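Local coordinates for protein aldehyde dehydrogenase (PDB 3I44) that probably catalyses the NAD(P)+-dependent oxidation of aldehydes to carboxylic acids, at residues V292-Y297 and T432-S437; T322-A327 and T367-G372; T388-V393 and M397-E402. The protein carries 1 engineered substitution. All blocks are in the same frame, centred on the assembly; numbering follows the deposited sequence.

Contact 1 (V292-Y297 and T432-S437); sequences VRHCFY and TNYIQS
H294 and Y434 alone make this contact. It joins helix 287-296 to strand 432-436, whose nearest CA atoms, those of H294 and Y434, are 10.9 Å apart. Two ring side chains bridge that gap. H294 CE1 comes to 3.3 Å from Y434 OH and to 3.5 Å from Y434 CE1. The ring planes stand at 88° and the centroids are 5.2 Å apart. The approach is oblique, and no hydrogen bond links the two residues. The H294 ring reaches the tyrosine because CG is anti to the backbone N (chi1 -168°).

The Y434 end is the tight one. Its ring is buried, and T432 CG2 sits over one face, 3.2 Å above the plane and offset toward the rim. Y434 OH is hydrogen-bonded to the backbone O of N304, which fixes the end of the side chain. N304 is in the loop after this helix, where relatives of the family carry their catalytic cysteine. The H294 end is looser. The histidine is partly exposed and also touches P306. Only 81 Å² is buried in all. Q436 OE1 adds a second tie to the same helix through R290 NH2.

Strand 432-436 runs parallel between strands 276-279 and 454-457, in the seven-stranded mixed sheet that probably forms the core of the catalytic domain, as in relatives. Helix 287-296 packs V292 and F296 against helix 316-329.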
ATOM      1  N   VAL A 292     -14.708  25.067  18.267  1.00 23.71           N
ATOM      2  CA  VAL A 292     -16.133  24.728  18.293  1.00 23.43           C
ATOM      3  C   VAL A 292     -16.713  24.955  16.905  1.00 23.44           C
ATOM      4  O   VAL A 292     -17.340  24.065  16.297  1.00 23.57           O
ATOM      5  CB  VAL A 292     -16.891  25.499  19.425  1.00 23.32           C
ATOM      6  CG1 VAL A 292     -18.379  25.161  19.385  1.00 22.26           C
ATOM      7  CG2 VAL A 292     -16.301  25.158  20.804  1.00 21.52           C
ATOM      8  N   ARG A 293     -16.411  26.110  16.341  1.00 23.68           N
ATOM      9  CA  ARG A 293     -16.824  26.399  14.983  1.00 24.31           C
ATOM     10  C   ARG A 293     -16.377  25.347  13.973  1.00 23.85           C
ATOM     11  O   ARG A 293     -17.141  24.995  13.042  1.00 23.50           O
ATOM     12  CB  ARG A 293     -16.293  27.770  14.531  1.00 24.85           C
ATOM     13  CG  ARG A 293     -17.025  28.953  15.142  1.00 28.96           C
ATOM     14  CD  ARG A 293     -16.406  30.293  14.709  1.00 33.46           C
ATOM     15  NE  ARG A 293     -17.221  31.398  15.200  1.00 38.23           N
ATOM     16  CZ  ARG A 293     -16.837  32.348  16.065  1.00 44.51           C
ATOM     17  NH1 ARG A 293     -15.593  32.404  16.574  1.00 46.26           N
ATOM     18  NH2 ARG A 293     -17.727  33.276  16.424  1.00 46.28           N
ATOM     19  N   HIS A 294     -15.145  24.859  14.126  1.00 23.57           N
ATOM     20  CA  HIS A 294     -14.596  23.874  13.171  1.00 22.93           C
ATOM     21  C   HIS A 294     -15.431  22.552  13.287  1.00 22.54           C
ATOM     22  O   HIS A 294     -15.751  21.911  12.274  1.00 21.86           O
ATOM     23  CB  HIS A 294     -13.089  23.606  13.455  1.00 22.47           C
ATOM     24  CG  HIS A 294     -12.392  22.840  12.377  1.00 21.83           C
ATOM     25  ND1 HIS A 294     -11.025  22.640  12.366  1.00 22.33           N
ATOM     26  CD2 HIS A 294     -12.868  22.227  11.265  1.00 20.70           C
ATOM     27  CE1 HIS A 294     -10.693  21.956  11.283  1.00 23.28           C
ATOM     28  NE2 HIS A 294     -11.795  21.681  10.606  1.00 22.17           N
ATOM     29  N   CYS A 295     -15.785  22.167  14.520  1.00 22.60           N
ATOM     30  CA  CYS A 295     -16.606  20.985  14.749  1.00 22.62           C
ATOM     31  C   CYS A 295     -17.961  21.015  14.014  1.00 22.97           C
ATOM     32  O   CYS A 295     -18.395  19.998  13.477  1.00 23.25           O
ATOM     33  CB  CYS A 295     -16.833  20.752  16.250  1.00 22.68           C
ATOM     34  SG  CYS A 295     -17.524  19.084  16.630  1.00 24.45           S
ATOM     35  N   PHE A 296     -18.618  22.169  13.966  1.00 22.81           N
ATOM     36  CA  PHE A 296     -19.941  22.254  13.360  1.00 22.81           C
ATOM     37  C   PHE A 296     -19.922  22.544  11.863  1.00 22.74           C
ATOM     38  O   PHE A 296     -20.955  22.409  11.189  1.00 22.76           O
ATOM     39  CB  PHE A 296     -20.796  23.319  14.060  1.00 22.95           C
ATOM     40  CG  PHE A 296     -20.986  23.081  15.571  1.00 23.02           C
ATOM     41  CD1 PHE A 296     -21.039  21.788  16.104  1.00 23.77           C
ATOM     42  CD2 PHE A 296     -21.108  24.164  16.436  1.00 22.38           C
ATOM     43  CE1 PHE A 296     -21.201  21.584  17.497  1.00 24.39           C
ATOM     44  CE2 PHE A 296     -21.310  23.973  17.829  1.00 23.65           C
ATOM     45  CZ  PHE A 296     -21.323  22.684  18.354  1.00 23.25           C
ATOM     46  N   TYR A 297     -18.772  22.952  11.345  1.00 21.64           N
ATOM     47  CA  TYR A 297     -18.649  23.295   9.935  1.00 21.77           C
ATOM     48  C   TYR A 297     -19.054  22.103   9.075  1.00 21.00           C
ATOM     49  O   TYR A 297     -18.731  20.935   9.388  1.00 22.06           O
ATOM     50  CB  TYR A 297     -17.204  23.723   9.628  1.00 21.61           C
ATOM     51  CG  TYR A 297     -17.001  24.361   8.278  1.00 22.21           C
ATOM     52  CD1 TYR A 297     -17.597  25.560   7.955  1.00 25.85           C
ATOM     53  CD2 TYR A 297     -16.189  23.765   7.336  1.00 24.25           C
ATOM     54  CE1 TYR A 297     -17.398  26.154   6.687  1.00 28.01           C
ATOM     55  CE2 TYR A 297     -15.978  24.324   6.100  1.00 26.90           C
ATOM     56  CZ  TYR A 297     -16.559  25.530   5.778  1.00 28.21           C
ATOM     57  OH  TYR A 297     -16.310  26.070   4.522  1.00 31.83           O
ATOM     58  N   THR A 432      -6.619  13.678  11.331  1.00 18.45           N
ATOM     59  CA  THR A 432      -6.035  14.956  11.816  1.00 18.66           C
ATOM     60  C   THR A 432      -6.264  15.095  13.291  1.00 18.74           C
ATOM     61  O   THR A 432      -7.404  14.966  13.759  1.00 19.35           O
ATOM     62  CB  THR A 432      -6.674  16.186  11.147  1.00 19.04           C
ATOM     63  OG1 THR A 432      -6.604  16.061   9.723  1.00 19.72           O
ATOM     64  CG2 THR A 432      -5.944  17.459  11.551  1.00 19.30           C
ATOM     65  N   ASN A 433      -5.201  15.369  14.037  1.00 18.81           N
ATOM     66  CA  ASN A 433      -5.309  15.832  15.400  1.00 19.59           C
ATOM     67  C   ASN A 433      -4.883  17.311  15.428  1.00 20.58           C
ATOM     68  O   ASN A 433      -4.149  17.766  14.537  1.00 20.88           O
ATOM     69  CB  ASN A 433      -4.407  15.013  16.319  1.00 20.45           C
ATOM     70  CG  ASN A 433      -5.002  13.645  16.683  1.00 21.20           C
ATOM     71  OD1 ASN A 433      -6.187  13.546  16.956  1.00 21.59           O
ATOM     72  ND2 ASN A 433      -4.163  12.602  16.718  1.00 19.24           N
ATOM     73  N   TYR A 434      -5.320  18.029  16.468  1.00 20.20           N
ATOM     74  CA  TYR A 434      -5.204  19.478  16.577  1.00 20.11           C
ATOM     75  C   TYR A 434      -4.632  19.831  17.957  1.00 20.49           C
ATOM     76  O   TYR A 434      -4.948  19.188  18.984  1.00 20.10           O
ATOM     77  CB  TYR A 434      -6.570  20.149  16.383  1.00 19.34           C
ATOM     78  CG  TYR A 434      -7.251  19.830  15.064  1.00 19.39           C
ATOM     79  CD1 TYR A 434      -7.268  20.759  14.036  1.00 16.27           C
ATOM     80  CD2 TYR A 434      -7.881  18.594  14.842  1.00 16.72           C
ATOM     81  CE1 TYR A 434      -7.887  20.474  12.798  1.00 17.59           C
ATOM     82  CE2 TYR A 434      -8.496  18.314  13.633  1.00 17.58           C
ATOM     83  CZ  TYR A 434      -8.491  19.260  12.603  1.00 18.01           C
ATOM     84  OH  TYR A 434      -9.099  19.016  11.384  1.00 18.64           O
ATOM     85  N   ILE A 435      -3.781  20.850  17.997  1.00 20.71           N
ATOM     86  CA  ILE A 435      -3.124  21.268  19.274  1.00 20.34           C
ATOM     87  C   ILE A 435      -3.142  22.770  19.323  1.00 20.82           C
ATOM     88  O   ILE A 435      -2.751  23.425  18.344  1.00 19.26           O
ATOM     89  CB  ILE A 435      -1.663  20.819  19.353  1.00 21.35           C
ATOM     90  CG1 ILE A 435      -1.531  19.296  19.182  1.00 21.96           C
ATOM     91  CG2 ILE A 435      -0.988  21.255  20.694  1.00 20.79           C
ATOM     92  CD1 ILE A 435      -0.089  18.829  18.872  1.00 21.14           C
ATOM     93  N   GLN A 436      -3.632  23.324  20.440  1.00 21.07           N
ATOM     94  CA  GLN A 436      -3.616  24.757  20.669  1.00 21.18           C
ATOM     95  C   GLN A 436      -2.809  25.103  21.906  1.00 21.91           C
ATOM     96  O   GLN A 436      -3.192  24.752  23.038  1.00 21.32           O
ATOM     97  CB  GLN A 436      -5.033  25.308  20.795  1.00 22.09           C
ATOM     98  CG  GLN A 436      -6.063  24.611  19.931  1.00 20.37           C
ATOM     99  CD  GLN A 436      -5.778  24.646  18.429  1.00 21.21           C
ATOM    100  OE1 GLN A 436      -5.341  25.659  17.857  1.00 22.25           O
ATOM    101  NE2 GLN A 436      -6.111  23.532  17.765  1.00 18.85           N
ATOM    102  N   SER A 437      -1.666  25.763  21.687  1.00 22.74           N
ATOM    103  CA  SER A 437      -0.857  26.316  22.780  1.00 23.24           C
ATOM    104  C   SER A 437       0.115  27.362  22.248  1.00 23.90           C
ATOM    105  O   SER A 437       0.682  27.213  21.155  1.00 22.29           O
ATOM    106  CB  SER A 437      -0.060  25.220  23.479  1.00 24.30           C
ATOM    107  OG  SER A 437       0.944  25.749  24.350  1.00 23.48           O
TER

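Contact 2 (T322-A327 and T367-G372)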
ATOM      1  N   THR A 322     -17.841  28.519  26.637  1.00 27.32           N
ATOM      2  CA  THR A 322     -17.612  29.024  25.264  1.00 27.48           C
ATOM      3  C   THR A 322     -18.301  28.159  24.222  1.00 27.22           C
ATOM      4  O   THR A 322     -18.968  28.673  23.328  1.00 26.34           O
ATOM      5  CB  THR A 322     -16.100  29.132  24.936  1.00 27.69           C
ATOM      6  OG1 THR A 322     -15.485  30.025  25.869  1.00 29.43           O
ATOM      7  CG2 THR A 322     -15.856  29.623  23.542  1.00 25.91           C
ATOM      8  N   ALA A 323     -18.147  26.842  24.347  1.00 27.85           N
ATOM      9  CA  ALA A 323     -18.884  25.890  23.476  1.00 28.33           C
ATOM     10  C   ALA A 323     -20.419  26.111  23.505  1.00 28.37           C
ATOM     11  O   ALA A 323     -21.090  26.146  22.475  1.00 27.87           O
ATOM     12  CB  ALA A 323     -18.550  24.454  23.890  1.00 28.19           C
ATOM     13  N   LYS A 324     -20.967  26.290  24.704  1.00 29.05           N
ATOM     14  CA  LYS A 324     -22.391  26.590  24.860  1.00 29.45           C
ATOM     15  C   LYS A 324     -22.799  27.831  24.080  1.00 29.40           C
ATOM     16  O   LYS A 324     -23.739  27.784  23.306  1.00 28.97           O
ATOM     17  CB  LYS A 324     -22.733  26.783  26.343  1.00 29.64           C
ATOM     18  CG  LYS A 324     -24.229  26.978  26.643  1.00 31.42           C
ATOM     19  CD  LYS A 324     -24.418  27.053  28.189  1.00 33.78           C
ATOM     20  CE  LYS A 324     -25.822  26.695  28.660  1.00 36.05           C
ATOM     21  NZ  LYS A 324     -26.717  27.867  28.635  1.00 38.55           N
ATOM     22  N   ASP A 325     -22.093  28.942  24.300  1.00 30.13           N
ATOM     23  CA  ASP A 325     -22.378  30.202  23.593  1.00 30.79           C
ATOM     24  C   ASP A 325     -22.328  30.051  22.077  1.00 29.62           C
ATOM     25  O   ASP A 325     -23.247  30.480  21.352  1.00 28.25           O
ATOM     26  CB  ASP A 325     -21.368  31.297  24.024  1.00 31.77           C
ATOM     27  CG  ASP A 325     -21.753  32.700  23.514  1.00 35.80           C
ATOM     28  OD1 ASP A 325     -22.814  33.225  23.920  1.00 40.37           O
ATOM     29  OD2 ASP A 325     -20.982  33.292  22.716  1.00 42.66           O
ATOM     30  N   ILE A 326     -21.239  29.455  21.585  1.00 29.33           N
ATOM     31  CA  ILE A 326     -21.084  29.310  20.141  1.00 29.07           C
ATOM     32  C   ILE A 326     -22.193  28.409  19.579  1.00 28.87           C
ATOM     33  O   ILE A 326     -22.834  28.762  18.589  1.00 28.10           O
ATOM     34  CB  ILE A 326     -19.679  28.789  19.757  1.00 29.46           C
ATOM     35  CG1 ILE A 326     -18.590  29.783  20.174  1.00 30.33           C
ATOM     36  CG2 ILE A 326     -19.609  28.580  18.287  1.00 28.13           C
ATOM     37  CD1 ILE A 326     -18.655  31.132  19.450  1.00 33.24           C
ATOM     38  N   ALA A 327     -22.448  27.270  20.229  1.00 28.62           N
ATOM     39  CA  ALA A 327     -23.559  26.396  19.812  1.00 28.98           C
ATOM     40  C   ALA A 327     -24.889  27.149  19.734  1.00 29.93           C
ATOM     41  O   ALA A 327     -25.593  27.090  18.726  1.00 27.72           O
ATOM     42  CB  ALA A 327     -23.709  25.204  20.763  1.00 28.37           C
ATOM     43  N   THR A 367     -22.610  14.942  30.438  1.00 32.07           N
ATOM     44  CA  THR A 367     -23.370  16.207  30.614  1.00 32.05           C
ATOM     45  C   THR A 367     -23.809  16.829  29.280  1.00 32.21           C
ATOM     46  O   THR A 367     -22.963  17.250  28.473  1.00 32.36           O
ATOM     47  CB  THR A 367     -22.537  17.239  31.360  1.00 32.55           C
ATOM     48  OG1 THR A 367     -22.080  16.643  32.569  1.00 32.57           O
ATOM     49  CG2 THR A 367     -23.358  18.528  31.677  1.00 31.28           C
ATOM     50  N   LEU A 368     -25.120  16.915  29.058  1.00 31.46           N
ATOM     51  CA  LEU A 368     -25.665  17.650  27.933  1.00 31.58           C
ATOM     52  C   LEU A 368     -25.617  19.148  28.212  1.00 31.93           C
ATOM     53  O   LEU A 368     -26.382  19.657  29.047  1.00 32.03           O
ATOM     54  CB  LEU A 368     -27.099  17.214  27.613  1.00 31.57           C
ATOM     55  CG  LEU A 368     -27.815  17.884  26.442  1.00 32.91           C
ATOM     56  CD1 LEU A 368     -27.076  17.666  25.113  1.00 33.28           C
ATOM     57  CD2 LEU A 368     -29.254  17.389  26.348  1.00 31.86           C
ATOM     58  N   VAL A 369     -24.736  19.858  27.485  1.00 31.00           N
ATOM     59  CA  VAL A 369     -24.512  21.289  27.704  1.00 29.52           C
ATOM     60  C   VAL A 369     -25.501  22.122  26.949  1.00 29.72           C
ATOM     61  O   VAL A 369     -26.036  23.083  27.501  1.00 29.67           O
ATOM     62  CB  VAL A 369     -23.077  21.706  27.331  1.00 30.07           C
ATOM     63  CG1 VAL A 369     -22.874  23.242  27.482  1.00 27.36           C
ATOM     64  CG2 VAL A 369     -22.089  20.919  28.162  1.00 25.75           C
ATOM     65  N   THR A 370     -25.734  21.775  25.678  1.00 29.93           N
ATOM     66  CA  THR A 370     -26.780  22.398  24.876  1.00 29.99           C
ATOM     67  C   THR A 370     -27.109  21.526  23.685  1.00 29.26           C
ATOM     68  O   THR A 370     -26.406  20.570  23.400  1.00 29.05           O
ATOM     69  CB  THR A 370     -26.402  23.814  24.387  1.00 30.70           C
ATOM     70  OG1 THR A 370     -27.436  24.302  23.519  1.00 33.13           O
ATOM     71  CG2 THR A 370     -25.058  23.811  23.639  1.00 30.35           C
ATOM     72  N   GLY A 371     -28.169  21.867  22.977  1.00 29.05           N
ATOM     73  CA  GLY A 371     -28.669  21.014  21.896  1.00 29.00           C
ATOM     74  C   GLY A 371     -29.229  19.716  22.443  1.00 29.18           C
ATOM     75  O   GLY A 371     -29.644  19.641  23.611  1.00 29.45           O
ATOM     76  N   GLY A 372     -29.231  18.681  21.609  1.00 29.41           N
ATOM     77  CA  GLY A 372     -29.883  17.410  21.943  1.00 29.01           C
ATOM     78  C   GLY A 372     -30.586  16.820  20.735  1.00 29.24           C
ATOM     79  O   GLY A 372     -30.257  17.142  19.579  1.00 28.77           O
TER
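A hydrogen bond between T367 OG1 and D392 OD2, on the neighbouring segment 388-393, ties down the start of a strand whose V369 and T370 meet K324 and A327 of helix 316-329. V369 N gives a second polar tie, to V389 O. No hydrogen bond crosses the contact; the packing is almost all aliphatic, with K324 CE also beside V369 O.

K324 lays its aliphatic chain across V369. K324 CB is 3.7 Å from V369 CG1, and K324 CE is 3.8 Å from V369 O. V369 CG1 is anti to the backbone N (chi1 176°), which brings this methyl to the lysine chain. The chain is extended as far as CE and bends there, at chi4. Its NZ has a long, weak ion pair with E328 OE2.

V369 and T370 both face V389 of the neighbouring strand, a classic beta bulge. In a regular strand adjacent residues would point to opposite faces. Here both point toward the helix, and the near-helical backbone of V369 fits this. Strand 367-370 is the outermost strand of a seven-stranded sheet within this chain. The axes of helix residues 322-327 and strand 367-370 come within 8.1 Å at 46°.

T370 CG2 touches A327 CB at 3.5 Å, tighter than usual for two carbons. The same methyl is 4.0 Å from K324 CA. With OG1 anti to the backbone N, the T370 rotamer turns CG2 to the helix and sets it against both residues. Beyond the strand, G372 N is hydrogen-bonded to T388 OG1.

Contact 3 (T388-V393 and M397-E402)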
ATOM      1  N   THR A 388     -24.919  20.477  19.107  1.00 22.67           N
ATOM      2  CA  THR A 388     -24.960  19.839  20.416  1.00 22.27           C
ATOM      3  C   THR A 388     -23.573  19.764  21.037  1.00 22.95           C
ATOM      4  O   THR A 388     -22.586  19.458  20.350  1.00 23.32           O
ATOM      5  CB  THR A 388     -25.584  18.400  20.255  1.00 22.38           C
ATOM      6  OG1 THR A 388     -26.903  18.533  19.703  1.00 22.24           O
ATOM      7  CG2 THR A 388     -25.631  17.643  21.584  1.00 22.22           C
ATOM      8  N   VAL A 389     -23.493  20.043  22.332  1.00 22.83           N
ATOM      9  CA  VAL A 389     -22.265  19.930  23.086  1.00 23.12           C
ATOM     10  C   VAL A 389     -22.453  18.990  24.276  1.00 23.40           C
ATOM     11  O   VAL A 389     -23.387  19.167  25.070  1.00 24.34           O
ATOM     12  CB  VAL A 389     -21.773  21.339  23.559  1.00 22.77           C
ATOM     13  CG1 VAL A 389     -20.538  21.242  24.417  1.00 23.22           C
ATOM     14  CG2 VAL A 389     -21.505  22.274  22.366  1.00 24.57           C
ATOM     15  N   PHE A 390     -21.549  18.010  24.421  1.00 23.68           N
ATOM     16  CA  PHE A 390     -21.437  17.202  25.630  1.00 23.85           C
ATOM     17  C   PHE A 390     -20.152  17.528  26.364  1.00 24.65           C
ATOM     18  O   PHE A 390     -19.131  17.789  25.717  1.00 25.63           O
ATOM     19  CB  PHE A 390     -21.431  15.710  25.272  1.00 24.10           C
ATOM     20  CG  PHE A 390     -22.748  15.185  24.798  1.00 24.11           C
ATOM     21  CD1 PHE A 390     -23.724  14.799  25.719  1.00 25.87           C
ATOM     22  CD2 PHE A 390     -23.028  15.085  23.442  1.00 25.84           C
ATOM     23  CE1 PHE A 390     -24.955  14.298  25.283  1.00 26.36           C
ATOM     24  CE2 PHE A 390     -24.248  14.591  22.996  1.00 27.16           C
ATOM     25  CZ  PHE A 390     -25.213  14.184  23.926  1.00 25.88           C
ATOM     26  N   ALA A 391     -20.198  17.500  27.700  1.00 24.71           N
ATOM     27  CA  ALA A 391     -19.033  17.670  28.560  1.00 25.74           C
ATOM     28  C   ALA A 391     -18.956  16.482  29.516  1.00 26.79           C
ATOM     29  O   ALA A 391     -19.890  15.663  29.568  1.00 27.20           O
ATOM     30  CB  ALA A 391     -19.085  19.003  29.338  1.00 25.53           C
ATOM     31  N   ASP A 392     -17.849  16.379  30.256  1.00 27.78           N
ATOM     32  CA  ASP A 392     -17.574  15.222  31.108  1.00 29.27           C
ATOM     33  C   ASP A 392     -17.748  13.904  30.336  1.00 29.51           C
ATOM     34  O   ASP A 392     -18.352  12.950  30.833  1.00 30.11           O
ATOM     35  CB  ASP A 392     -18.470  15.284  32.346  1.00 29.68           C
ATOM     36  CG  ASP A 392     -18.444  16.667  32.977  1.00 31.94           C
ATOM     37  OD1 ASP A 392     -17.311  17.146  33.222  1.00 34.58           O
ATOM     38  OD2 ASP A 392     -19.529  17.286  33.173  1.00 33.69           O
ATOM     39  N   VAL A 393     -17.229  13.858  29.107  1.00 29.84           N
ATOM     40  CA  VAL A 393     -17.316  12.649  28.297  1.00 29.48           C
ATOM     41  C   VAL A 393     -16.180  11.747  28.746  1.00 30.20           C
ATOM     42  O   VAL A 393     -15.114  12.222  29.118  1.00 30.60           O
ATOM     43  CB  VAL A 393     -17.218  12.951  26.798  1.00 30.05           C
ATOM     44  CG1 VAL A 393     -17.241  11.633  25.989  1.00 28.92           C
ATOM     45  CG2 VAL A 393     -18.355  13.905  26.363  1.00 27.79           C
ATOM     46  N   MET A 397     -17.514   5.943  26.348  1.00 28.87           N
ATOM     47  CA  MET A 397     -18.793   6.350  25.774  1.00 28.37           C
ATOM     48  C   MET A 397     -18.788   6.280  24.267  1.00 27.74           C
ATOM     49  O   MET A 397     -17.772   6.535  23.618  1.00 27.41           O
ATOM     50  CB  MET A 397     -19.169   7.748  26.224  1.00 29.18           C
ATOM     51  CG  MET A 397     -19.329   7.876  27.725  1.00 30.63           C
ATOM     52  SD  MET A 397     -19.776   9.564  28.164  1.00 32.08           S
ATOM     53  CE  MET A 397     -20.075   9.340  29.939  1.00 29.92           C
ATOM     54  N   ARG A 398     -19.932   5.936  23.698  1.00 27.48           N
ATOM     55  CA  ARG A 398     -20.037   5.849  22.266  1.00 27.19           C
ATOM     56  C   ARG A 398     -19.644   7.166  21.572  1.00 27.01           C
ATOM     57  O   ARG A 398     -19.044   7.124  20.495  1.00 25.63           O
ATOM     58  CB  ARG A 398     -21.447   5.447  21.824  1.00 27.61           C
ATOM     59  CG  ARG A 398     -21.856   4.005  22.236  1.00 28.99           C
ATOM     60  CD  ARG A 398     -23.231   3.640  21.638  1.00 29.69           C
ATOM     61  NE  ARG A 398     -23.198   3.696  20.177  1.00 29.42           N
ATOM     62  CZ  ARG A 398     -24.259   3.903  19.399  1.00 31.47           C
ATOM     63  NH1 ARG A 398     -25.475   4.080  19.911  1.00 33.20           N
ATOM     64  NH2 ARG A 398     -24.101   3.948  18.087  1.00 31.47           N
ATOM     65  N   ILE A 399     -20.022   8.310  22.155  1.00 26.45           N
ATOM     66  CA  ILE A 399     -19.769   9.610  21.513  1.00 26.51           C
ATOM     67  C   ILE A 399     -18.274   9.929  21.487  1.00 26.34           C
ATOM     68  O   ILE A 399     -17.834  10.725  20.657  1.00 25.87           O
ATOM     69  CB  ILE A 399     -20.581  10.811  22.151  1.00 26.64           C
ATOM     70  CG1 ILE A 399     -20.391  10.914  23.678  1.00 27.56           C
ATOM     71  CG2 ILE A 399     -22.048  10.692  21.816  1.00 26.23           C
ATOM     72  CD1 ILE A 399     -21.075  12.146  24.299  1.00 26.30           C
ATOM     73  N   PHE A 400     -17.505   9.320  22.396  1.00 25.89           N
ATOM     74  CA  PHE A 400     -16.050   9.434  22.385  1.00 26.67           C
ATOM     75  C   PHE A 400     -15.431   8.566  21.281  1.00 27.63           C
ATOM     76  O   PHE A 400     -14.456   8.965  20.658  1.00 27.29           O
ATOM     77  CB  PHE A 400     -15.493   9.040  23.739  1.00 26.51           C
ATOM     78  CG  PHE A 400     -13.997   9.264  23.910  1.00 26.94           C
ATOM     79  CD1 PHE A 400     -13.513  10.474  24.371  1.00 26.57           C
ATOM     80  CD2 PHE A 400     -13.082   8.237  23.670  1.00 26.40           C
ATOM     81  CE1 PHE A 400     -12.169  10.667  24.573  1.00 23.35           C
ATOM     82  CE2 PHE A 400     -11.723   8.435  23.862  1.00 26.10           C
ATOM     83  CZ  PHE A 400     -11.270   9.654  24.337  1.00 25.51           C
ATOM     84  N   ARG A 401     -16.023   7.398  21.005  1.00 28.27           N
ATOM     85  CA  ARG A 401     -15.359   6.400  20.153  1.00 28.45           C
ATOM     86  C   ARG A 401     -15.799   6.411  18.720  1.00 27.25           C
ATOM     87  O   ARG A 401     -14.999   6.117  17.831  1.00 27.71           O
ATOM     88  CB  ARG A 401     -15.565   4.986  20.680  1.00 28.90           C
ATOM     89  CG  ARG A 401     -15.145   4.805  22.077  1.00 32.03           C
ATOM     90  CD  ARG A 401     -14.352   3.536  22.236  1.00 38.03           C
ATOM     91  NE  ARG A 401     -13.464   3.731  23.363  1.00 43.41           N
ATOM     92  CZ  ARG A 401     -12.144   3.895  23.317  1.00 44.18           C
ATOM     93  NH1 ARG A 401     -11.438   3.826  22.181  1.00 43.97           N
ATOM     94  NH2 ARG A 401     -11.522   4.080  24.466  1.00 46.44           N
ATOM     95  N   GLU A 402     -17.057   6.726  18.482  1.00 26.17           N
ATOM     96  CA  GLU A 402     -17.629   6.543  17.157  1.00 25.67           C
ATOM     97  C   GLU A 402     -17.668   7.840  16.428  1.00 25.24           C
ATOM     98  O   GLU A 402     -17.945   8.896  17.018  1.00 24.79           O
ATOM     99  CB  GLU A 402     -19.040   5.946  17.230  1.00 25.32           C
ATOM    100  CG  GLU A 402     -19.056   4.498  17.659  1.00 24.79           C
ATOM    101  CD  GLU A 402     -20.457   3.964  17.919  1.00 26.98           C
ATOM    102  OE1 GLU A 402     -21.402   4.262  17.160  1.00 27.25           O
ATOM    103  OE2 GLU A 402     -20.600   3.224  18.899  1.00 29.45           O
TER
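In the beta-alpha-beta unit of strand 388-391, helix 398-401 and strand 408-414, F390 and V393 pack against M397, I399 and F400 where the strand passes into the helix. I399 CD1 sits over one face of the F390 ring. It is 3.9 Å from the centroid and 27° off the ring normal, a CH-pi contact. It lies nearest CG, at 3.5 Å from F390 CG. The I399 chain is extended at chi2 (175°), which carries CD1 out to the ring.

V393 fills the corner where the chain leaves the strand. Its CG2 is 3.8 Å from I399 CD1. Its CG1 is 3.9 Å from both M397 SD and F400 CB, and F400 also makes a cation-pi contact with R308. The strand and the short helix that follows it are thus joined through a buried apolar patch. M397 occupies the N-cap position of that helix, and strand 408-414 runs parallel to strand 388-391.

The end of R398 leads away from the strand and grips the carboxylate of E402 side-on, with NE to OE2 and NH2 to OE1, both at 2.9 Å. The NE bond is nearly straight, at 177°. R398 NH1 has a second acid partner, D356.

All three contacts reach the same seven-stranded sheet. Contact 3 closes within a few residues of sequence. Contact 1 spans the longest stretch and encloses the other two. The centre of contact 2 is about 27 Å from the centre of the chain, the farthest of the three. Contacts 2 and 3 share neighbouring strands, 367-370 and 388-391, paired by backbone hydrogen bonds. V292 packs on A323 and I326, joining the helices of contacts 1 and 2; F296 reaches T388 and V389 of contact 3. Chemistry follows place: exposed K324 lies along the outermost strand in contact 2, partly exposed H294 meets a buried tyrosine in contact 1, and contact 3 packs buried apolar side chains.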